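Local coordinates for protein P47 (Clostridium botulinum, PDB 6EKT), which belongs to the TULIP P47 family, resembles tubular lipid-binding proteins and may be part of a progenitor complex protecting botulinum neurotoxin in the gut, at residues E270-S275 with R280-S285. Numbering follows the deposited sequence. Where two conformers were deposited one is given.
Sequences EVISTS and RIVNNS
Over one face of the Arg-280 guanidinium sits CB of Ile-272, 4.3 Å above the plane and displaced toward its rim, while CG2 of Thr-274 lies at the edge, near that plane. The carboxylate of Glu-270 and the amide of Asn-284, planes 71° apart, do not pair: OE1 of Glu-270 comes closest to CB of Asn-284, whose ND2 bonds instead to the carbonyl of Asn-267.

The contact is an antiparallel beta hairpin, strand 269-273 with strand 279-288, as four backbone bonds show. Glu-270 N donates to Val-282 O and Val-282 N to Glu-270 O, each 3.0 Å; Ile-272 and Arg-280 form the other hydrogen-bonded pair, with Ile-272 N 2.7 Å from Arg-280 O and Arg-280 N 2.9 Å from Ile-272 O. Between them Val-271 and Ile-281 make the non-hydrogen-bonded pair.

The register puts Val-271 and Ile-281 on one face of the sheet. There Val-271 CG2 meets Ile-281 CG1 at 3.8 Å, and both residues also touch Leu-248, so helix 244-252 packs against this side. The other face carries Glu-270, Ile-272, Arg-280 and Val-282. On it the side chains of Ile-272 and Arg-280 lie side by side, pointing the same way: the arginine leaves the backbone with CG between N and the carbonyl carbon (chi1 57°), then stays extended to NE, which carries the guanidinium alongside the isoleucine. Strand 269-273 pairs in the sheet with 279-288 alone, so it lies at a margin of the antiparallel sheet; strand 279-288 also pairs with strand 297-311, through the backbone of Ile-281 with Met-308. The side chain of Ile-272 crosses that of Val-282 at about a right angle, its CG1 3.7 Å from CG2 of the valine.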
loop_
_atom_site.group_PDB
_atom_site.type_symbol
_atom_site.label_atom_id
_atom_site.label_comp_id
_atom_site.label_asym_id
_atom_site.label_seq_id
_atom_site.Cartn_x
_atom_site.Cartn_y
_atom_site.Cartn_z
ATOM N N GLU A 270 11.872 -18.398 7.982
ATOM C CA GLU A 270 10.462 -18.088 8.188
ATOM C C GLU A 270 10.316 -16.751 8.908
ATOM O O GLU A 270 11.240 -16.296 9.592
ATOM C CB GLU A 270 9.775 -19.214 8.990
ATOM C CG GLU A 270 10.119 -19.239 10.470
ATOM C CD GLU A 270 9.570 -20.460 11.179
ATOM O OE1 GLU A 270 10.252 -21.489 11.170
ATOM O OE2 GLU A 270 8.458 -20.394 11.748
ATOM N N VAL A 271 9.126 -16.155 8.777
ATOM C CA VAL A 271 8.789 -14.931 9.473
ATOM C C VAL A 271 8.130 -15.262 10.813
ATOM O O VAL A 271 7.141 -15.993 10.863
ATOM C CB VAL A 271 7.828 -14.043 8.623
ATOM C CG1 VAL A 271 7.292 -12.888 9.454
ATOM C CG2 VAL A 271 8.546 -13.520 7.387
ATOM N N ILE A 272 8.691 -14.730 11.894
ATOM C CA ILE A 272 8.040 -14.762 13.199
ATOM C C ILE A 272 7.212 -13.476 13.317
ATOM O O ILE A 272 7.754 -12.370 13.210
ATOM C CB ILE A 272 9.090 -14.837 14.342
ATOM C CG1 ILE A 272 10.083 -15.991 14.108
ATOM C CG2 ILE A 272 8.431 -14.866 15.726
ATOM C CD1 ILE A 272 9.520 -17.409 14.154
ATOM N N SER A 273 5.910 -13.634 13.531
ATOM C CA SER A 273 5.027 -12.497 13.728
ATOM C C SER A 273 5.302 -11.884 15.086
ATOM O O SER A 273 5.587 -12.596 16.055
ATOM C CB SER A 273 3.565 -12.919 13.618
ATOM O OG SER A 273 3.266 -13.310 12.293
ATOM N N THR A 274 5.262 -10.559 15.126
ATOM C CA THR A 274 5.365 -9.800 16.375
ATOM C C THR A 274 4.096 -8.955 16.620
ATOM O O THR A 274 3.923 -8.390 17.704
ATOM C CB THR A 274 6.620 -8.901 16.398
ATOM O OG1 THR A 274 6.659 -8.085 15.225
ATOM C CG2 THR A 274 7.917 -9.739 16.481
ATOM N N SER A 275 3.252 -8.857 15.587
ATOM C CA SER A 275 1.877 -8.277 15.647
ATOM C C SER A 275 1.183 -8.662 14.334
ATOM O O SER A 275 1.766 -9.401 13.526
ATOM C CB SER A 275 1.879 -6.746 15.823
ATOM O OG SER A 275 2.301 -6.076 14.643
ATOM N N ARG A 280 9.758 -10.541 12.158
ATOM C CA ARG A 280 11.203 -10.671 11.925
ATOM C C ARG A 280 11.468 -12.037 11.306
ATOM O O ARG A 280 10.590 -12.888 11.303
ATOM C CB ARG A 280 11.994 -10.479 13.236
ATOM C CG ARG A 280 11.589 -11.431 14.333
ATOM C CD ARG A 280 12.035 -10.957 15.718
ATOM N NE ARG A 280 11.614 -11.963 16.684
ATOM C CZ ARG A 280 12.267 -13.095 16.934
ATOM N NH1 ARG A 280 13.425 -13.369 16.330
ATOM N NH2 ARG A 280 11.761 -13.954 17.813
ATOM N N ILE A 281 12.676 -12.231 10.783
ATOM C CA ILE A 281 13.007 -13.442 10.049
ATOM C C ILE A 281 14.061 -14.216 10.839
ATOM O O ILE A 281 14.980 -13.625 11.427
ATOM C CB ILE A 281 13.463 -13.151 8.583
ATOM C CG1 ILE A 281 12.256 -12.723 7.714
ATOM C CG2 ILE A 281 14.135 -14.383 7.966
ATOM C CD1 ILE A 281 12.580 -12.221 6.312
ATOM N N VAL A 282 13.871 -15.529 10.894
ATOM C CA VAL A 282 14.829 -16.438 11.533
ATOM C C VAL A 282 15.055 -17.641 10.620
ATOM O O VAL A 282 14.222 -17.944 9.769
ATOM C CB VAL A 282 14.357 -16.927 12.918
ATOM C CG1 VAL A 282 14.282 -15.771 13.928
ATOM C CG2 VAL A 282 13.043 -17.717 12.833
ATOM N N ASN A 283 16.183 -18.335 10.799
ATOM C CA ASN A 283 16.343 -19.641 10.192
ATOM C C ASN A 283 15.555 -20.667 11.019
ATOM O O ASN A 283 15.296 -20.465 12.221
ATOM C CB ASN A 283 17.842 -20.043 10.112
ATOM C CG ASN A 283 18.482 -20.218 11.494
ATOM O OD1 ASN A 283 18.320 -19.373 12.368
ATOM N ND2 ASN A 283 19.226 -21.322 11.689
ATOM N N ASN A 284 15.174 -21.758 10.365
ATOM C CA ASN A 284 14.479 -22.879 11.021
ATOM C C ASN A 284 15.317 -24.166 11.016
ATOM O O ASN A 284 14.838 -25.236 11.422
ATOM C CB ASN A 284 13.125 -23.113 10.337
ATOM C CG ASN A 284 13.247 -23.409 8.843
ATOM O OD1 ASN A 284 14.241 -23.952 8.381
ATOM N ND2 ASN A 284 12.204 -23.069 8.082
ATOM N N SER A 285 16.560 -24.061 10.536
ATOM C CA SER A 285 17.475 -25.195 10.389
ATOM C C SER A 285 18.900 -24.662 10.114
ATOM O O SER A 285 19.090 -23.474 9.803
ATOM C CB SER A 285 17.006 -26.090 9.230
ATOM O OG SER A 285 16.609 -25.276 8.139
#